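Long-range contact in probable hydrogenase maturation factor HypB (Methanocaldococcus jannaschii, PDB 2HF9), which is a homodimeric GTP-binding protein that probably hydrolyses GTP slowly and takes part in inserting nickel into the metal centre of [NiFe] hydrogenases: residues I147-G152 and I169-I174. Sequence-based numbering, arbitrary orientation.
Sequences ISTTEG and IVINKI. With GSP (5'-guanosine-diphosphate-monothiophosphate), chain E; GSP (5'-guanosine-diphosphate-monothiophosphate), chain H.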
ATOM      1  N   ILE A 147      -1.695   6.368   7.959  1.00  9.06           N
ATOM      2  CA  ILE A 147      -2.147   4.988   7.882  1.00  9.58           C
ATOM      3  C   ILE A 147      -3.550   4.932   8.455  1.00  9.52           C
ATOM      4  O   ILE A 147      -4.037   5.915   9.015  1.00 10.04           O
ATOM      5  CB  ILE A 147      -1.199   3.974   8.591  1.00  9.78           C
ATOM      6  CG1 ILE A 147      -1.000   4.309  10.087  1.00 10.33           C
ATOM      7  CG2 ILE A 147       0.106   3.797   7.787  1.00 10.39           C
ATOM      8  CD1 ILE A 147       0.058   5.371  10.396  1.00 12.36           C
ATOM      9  N   SER A 148      -4.218   3.801   8.298  1.00  9.30           N
ATOM     10  CA  SER A 148      -5.578   3.711   8.791  1.00  9.36           C
ATOM     11  C   SER A 148      -5.851   2.388   9.484  1.00  9.47           C
ATOM     12  O   SER A 148      -5.175   1.386   9.227  1.00  9.21           O
ATOM     13  CB  SER A 148      -6.580   3.983   7.666  1.00  9.28           C
ATOM     14  OG  SER A 148      -6.644   2.901   6.763  1.00  9.64           O
ATOM     15  N   THR A 149      -6.847   2.397  10.369  1.00  9.53           N
ATOM     16  CA  THR A 149      -7.192   1.220  11.168  1.00  9.97           C
ATOM     17  C   THR A 149      -7.502  -0.005  10.301  1.00 10.15           C
ATOM     18  O   THR A 149      -7.229  -1.133  10.703  1.00 10.34           O
ATOM     19  CB  THR A 149      -8.386   1.503  12.113  1.00 10.11           C
ATOM     20  OG1 THR A 149      -9.559   1.778  11.338  1.00 10.18           O
ATOM     21  CG2 THR A 149      -8.085   2.703  13.021  1.00  9.35           C
ATOM     22  N   THR A 150      -8.037   0.234   9.104  1.00 10.12           N
ATOM     23  CA  THR A 150      -8.499  -0.843   8.224  1.00 10.51           C
ATOM     24  C   THR A 150      -7.380  -1.659   7.570  1.00 10.84           C
ATOM     25  O   THR A 150      -7.644  -2.692   6.949  1.00 10.98           O
ATOM     26  CB  THR A 150      -9.491  -0.333   7.156  1.00 10.35           C
ATOM     27  OG1 THR A 150      -8.870   0.675   6.343  1.00 10.28           O
ATOM     28  CG2 THR A 150     -10.731   0.237   7.820  1.00 10.17           C
ATOM     29  N   GLU A 151      -6.143  -1.190   7.718  1.00 11.28           N
ATOM     30  CA  GLU A 151      -4.960  -1.918   7.258  1.00 11.55           C
ATOM     31  C   GLU A 151      -4.490  -2.927   8.317  1.00 11.99           C
ATOM     32  O   GLU A 151      -3.627  -3.761   8.053  1.00 11.81           O
ATOM     33  CB  GLU A 151      -3.838  -0.934   6.916  1.00 11.63           C
ATOM     34  CG  GLU A 151      -4.148  -0.022   5.721  1.00 11.67           C
ATOM     35  CD  GLU A 151      -3.752   1.432   5.951  1.00 12.76           C
ATOM     36  OE1 GLU A 151      -2.788   1.693   6.707  1.00 12.97           O
ATOM     37  OE2 GLU A 151      -4.408   2.320   5.363  1.00 11.76           O
ATOM     38  N   GLY A 152      -5.070  -2.845   9.513  1.00 12.54           N
ATOM     39  CA  GLY A 152      -4.668  -3.695  10.633  1.00 13.29           C
ATOM     40  C   GLY A 152      -3.820  -2.932  11.631  1.00 13.69           C
ATOM     41  O   GLY A 152      -3.129  -1.970  11.271  1.00 13.87           O
ATOM     42  N   ILE A 169       2.355  11.434  12.451  1.00  7.94           N
ATOM     43  CA  ILE A 169       1.765  10.144  12.132  1.00  7.62           C
ATOM     44  C   ILE A 169       0.261  10.221  12.407  1.00  7.50           C
ATOM     45  O   ILE A 169      -0.175  10.489  13.534  1.00  7.30           O
ATOM     46  CB  ILE A 169       2.439   8.994  12.909  1.00  7.78           C
ATOM     47  CG1 ILE A 169       3.910   8.872  12.484  1.00  7.88           C
ATOM     48  CG2 ILE A 169       1.707   7.677  12.662  1.00  7.26           C
ATOM     49  CD1 ILE A 169       4.809   8.104  13.443  1.00  8.69           C
ATOM     50  N   VAL A 170      -0.516  10.023  11.348  1.00  7.03           N
ATOM     51  CA  VAL A 170      -1.972  10.058  11.421  1.00  6.82           C
ATOM     52  C   VAL A 170      -2.520   8.635  11.351  1.00  6.91           C
ATOM     53  O   VAL A 170      -2.282   7.909  10.380  1.00  6.89           O
ATOM     54  CB  VAL A 170      -2.575  10.922  10.281  1.00  6.64           C
ATOM     55  CG1 VAL A 170      -4.097  10.903  10.325  1.00  6.64           C
ATOM     56  CG2 VAL A 170      -2.059  12.354  10.374  1.00  6.53           C
ATOM     57  N   ILE A 171      -3.216   8.236  12.411  1.00  6.85           N
ATOM     58  CA  ILE A 171      -3.925   6.968  12.447  1.00  6.79           C
ATOM     59  C   ILE A 171      -5.377   7.300  12.128  1.00  6.52           C
ATOM     60  O   ILE A 171      -6.141   7.756  12.994  1.00  6.36           O
ATOM     61  CB  ILE A 171      -3.762   6.256  13.814  1.00  6.80           C
ATOM     62  CG1 ILE A 171      -2.275   5.998  14.100  1.00  7.62           C
ATOM     63  CG2 ILE A 171      -4.543   4.941  13.841  1.00  7.34           C
ATOM     64  CD1 ILE A 171      -1.921   5.872  15.577  1.00  7.48           C
ATOM     65  N   ASN A 172      -5.728   7.108  10.859  1.00  6.36           N
ATOM     66  CA  ASN A 172      -7.014   7.520  10.317  1.00  6.35           C
ATOM     67  C   ASN A 172      -8.044   6.385  10.386  1.00  6.69           C
ATOM     68  O   ASN A 172      -7.697   5.238  10.702  1.00  6.48           O
ATOM     69  CB  ASN A 172      -6.831   8.024   8.869  1.00  6.34           C
ATOM     70  CG  ASN A 172      -8.070   8.710   8.311  1.00  6.54           C
ATOM     71  OD1 ASN A 172      -8.397   8.553   7.126  1.00  8.32           O
ATOM     72  ND2 ASN A 172      -8.765   9.469   9.150  1.00  5.12           N
ATOM     73  N   LYS A 173      -9.302   6.720  10.095  1.00  6.88           N
ATOM     74  CA  LYS A 173     -10.432   5.777  10.093  1.00  7.42           C
ATOM     75  C   LYS A 173     -10.675   5.148  11.467  1.00  7.86           C
ATOM     76  O   LYS A 173     -11.019   3.969  11.558  1.00  8.09           O
ATOM     77  CB  LYS A 173     -10.260   4.683   9.021  1.00  7.24           C
ATOM     78  CG  LYS A 173     -10.094   5.202   7.596  1.00  7.33           C
ATOM     79  CD  LYS A 173     -10.027   4.058   6.589  1.00  7.49           C
ATOM     80  CE  LYS A 173      -9.451   4.534   5.268  1.00  8.44           C
ATOM     81  NZ  LYS A 173      -8.833   3.393   4.513  1.00 10.25           N
ATOM     82  N   ILE A 174     -10.516   5.934  12.530  1.00  8.40           N
ATOM     83  CA  ILE A 174     -10.731   5.407  13.885  1.00  8.94           C
ATOM     84  C   ILE A 174     -12.182   4.971  14.104  1.00  9.50           C
ATOM     85  O   ILE A 174     -12.465   4.151  14.980  1.00  9.31           O
ATOM     86  CB  ILE A 174     -10.249   6.374  15.013  1.00  9.02           C
ATOM     87  CG1 ILE A 174     -11.030   7.700  14.998  1.00  8.80           C
ATOM     88  CG2 ILE A 174      -8.723   6.560  14.939  1.00  8.47           C
ATOM     89  CD1 ILE A 174     -10.776   8.594  16.222  1.00  9.24           C
TER
HETATM   90  PG  GSP E 300      -4.874   6.726  -2.754  1.00 11.07           P
HETATM   91  O3B GSP E 300      -5.861   6.774  -1.484  1.00  9.62           O
HETATM   92  S1G GSP E 300      -3.466   5.814  -2.360  1.00 14.64           S
HETATM   93  O2G GSP E 300      -5.666   6.037  -3.880  1.00 11.12           O
HETATM   94  O3G GSP E 300      -4.519   8.164  -3.169  1.00 11.07           O
HETATM   95  PB  GSP E 300      -5.893   7.958  -0.388  1.00  7.54           P
HETATM   96  O1B GSP E 300      -4.927   7.637   0.682  1.00  6.95           O
HETATM   97  O2B GSP E 300      -5.691   9.299  -0.965  1.00  6.70           O
HETATM   98  PA  GSP E 300      -8.733   8.495  -0.036  1.00  8.40           P
HETATM   99  O1A GSP E 300      -8.730   9.894   0.453  1.00  7.61           O
HETATM  100  O2A GSP E 300      -9.083   8.415  -1.478  1.00  7.27           O
HETATM  101  O3A GSP E 300      -7.347   7.741   0.282  1.00  7.92           O
HETATM  102  O5' GSP E 300      -9.728   7.644   0.887  1.00  8.66           O
HETATM  103  C5' GSP E 300      -9.906   6.256   0.683  1.00  9.19           C
HETATM  104  C4' GSP E 300     -11.300   5.840   1.141  1.00  9.10           C
HETATM  105  O4' GSP E 300     -11.397   5.889   2.554  1.00  8.82           O
HETATM  106  C3' GSP E 300     -12.403   6.738   0.605  1.00  9.46           C
HETATM  107  O3' GSP E 300     -13.480   5.885   0.294  1.00 10.23           O
HETATM  108  C2' GSP E 300     -12.759   7.630   1.775  1.00  9.52           C
HETATM  109  O2' GSP E 300     -14.109   8.010   1.763  1.00 11.22           O
HETATM  110  C1' GSP E 300     -12.473   6.723   2.956  1.00  8.75           C
HETATM  111  N9  GSP E 300     -12.046   7.375   4.204  1.00  8.24           N
HETATM  112  C8  GSP E 300     -10.972   8.205   4.408  1.00  8.37           C
HETATM  113  N7  GSP E 300     -10.932   8.518   5.722  1.00  8.78           N
HETATM  114  C5  GSP E 300     -11.948   7.889   6.356  1.00  8.34           C
HETATM  115  C6  GSP E 300     -12.362   7.857   7.687  1.00  8.74           C
HETATM  116  O6  GSP E 300     -11.751   8.493   8.544  1.00  7.63           O
HETATM  117  N1  GSP E 300     -13.462   7.094   8.036  1.00  8.29           N
HETATM  118  C2  GSP E 300     -14.149   6.376   7.070  1.00  8.22           C
HETATM  119  N2  GSP E 300     -15.209   5.649   7.408  1.00  8.01           N
HETATM  120  N3  GSP E 300     -13.733   6.407   5.752  1.00  8.10           N
HETATM  121  C4  GSP E 300     -12.648   7.154   5.409  1.00  8.28           C
HETATM  122  PG  GSP H 300      -0.072  -7.022   5.278  1.00 12.52           P
HETATM  123  O3B GSP H 300      -1.659  -7.175   5.494  1.00  9.32           O
HETATM  124  S1G GSP H 300       0.290  -6.153   3.833  1.00 14.52           S
HETATM  125  O2G GSP H 300       0.441  -6.274   6.524  1.00 11.48           O
HETATM  126  O3G GSP H 300       0.561  -8.418   5.222  1.00 11.52           O
HETATM  127  PB  GSP H 300      -2.577  -8.358   4.897  1.00  9.26           P
HETATM  128  O1B GSP H 300      -2.931  -8.009   3.507  1.00  9.44           O
HETATM  129  O2B GSP H 300      -1.979  -9.698   5.042  1.00  8.32           O
HETATM  130  PA  GSP H 300      -4.349  -8.972   7.099  1.00 10.14           P
HETATM  131  O1A GSP H 300      -4.742 -10.367   6.811  1.00  9.15           O
HETATM  132  O2A GSP H 300      -3.305  -8.886   8.151  1.00  8.61           O
HETATM  133  O3A GSP H 300      -3.937  -8.201   5.750  1.00  8.94           O
HETATM  134  O5' GSP H 300      -5.664  -8.141   7.507  1.00 10.13           O
HETATM  135  C5' GSP H 300      -5.575  -6.787   7.905  1.00 10.49           C
HETATM  136  C4' GSP H 300      -6.760  -6.461   8.810  1.00 10.87           C
HETATM  137  O4' GSP H 300      -7.965  -6.505   8.062  1.00 10.12           O
HETATM  138  C3' GSP H 300      -6.915  -7.476   9.932  1.00 11.45           C
HETATM  139  O3' GSP H 300      -7.246  -6.761  11.099  1.00 12.94           O
HETATM  140  C2' GSP H 300      -8.076  -8.349   9.504  1.00 11.22           C
HETATM  141  O2' GSP H 300      -8.796  -8.823  10.613  1.00 12.60           O
HETATM  142  C1' GSP H 300      -8.897  -7.385   8.667  1.00 10.02           C
HETATM  143  N9  GSP H 300      -9.724  -8.002   7.616  1.00 10.21           N
HETATM  144  C8  GSP H 300      -9.323  -8.790   6.564  1.00 10.03           C
HETATM  145  N7  GSP H 300     -10.421  -9.103   5.834  1.00 10.18           N
HETATM  146  C5  GSP H 300     -11.505  -8.518   6.393  1.00 10.09           C
HETATM  147  C6  GSP H 300     -12.861  -8.497   6.065  1.00  9.98           C
HETATM  148  O6  GSP H 300     -13.282  -9.106   5.085  1.00  9.35           O
HETATM  149  N1  GSP H 300     -13.743  -7.785   6.854  1.00  9.76           N
HETATM  150  C2  GSP H 300     -13.287  -7.097   7.964  1.00 10.36           C
HETATM  151  N2  GSP H 300     -14.131  -6.413   8.725  1.00  9.53           N
HETATM  152  N3  GSP H 300     -11.945  -7.121   8.284  1.00  9.98           N
HETATM  153  C4  GSP H 300     -11.072  -7.817   7.511  1.00  9.85           C
HETATM  154  O   HOH W   1      -6.258   1.833   3.607  1.00  8.45           O
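Lys173 sets CG over one face of the guanine of the chain E nucleotide, 3.5 Å from C5, while the amide of Asn172 sits at the N7/O6 edge. Beyond CG the lysine is extended; the chain runs on past the ribose and carries NZ to Ser148 OG (3.2 Å). NZ also bonds Gly48 O of its own chain and, across the dimer interface, Thr150 O of the second subunit. The second flat group is the carboxylate of Glu151, which Ser148 meets from above the plane at both oxygens: its backbone N gives a bond to Glu151 OE1 (3.0 Å, 169° at the hydrogen), and its OG donates to Glu151 OE2 at 2.7 Å, both on the same face. OE2 also bonds Ser49 OG and accepts from a water at 2.6 Å. Thr149 OG1, turned between its backbone N and carbonyl carbon (chi1 64°), bonds Lys173 O at 2.6 Å from well above the carbonyl plane. Behind this, Asn172 N donates to Ile147 O and Thr149 N to Asn172 O, continuing the parallel pairing, and Ile147 CD1 packs on Ile169 CG2 at 3.6 Å. Two neighbouring strands of a beta-alpha-beta unit thus end at the guanine pocket of a P-loop GTPase, where the Asn-Lys-x-Asp base-recognition motif begins on the last residue of the second strand, Asn172, continues with Lys173 and is completed by Asp175.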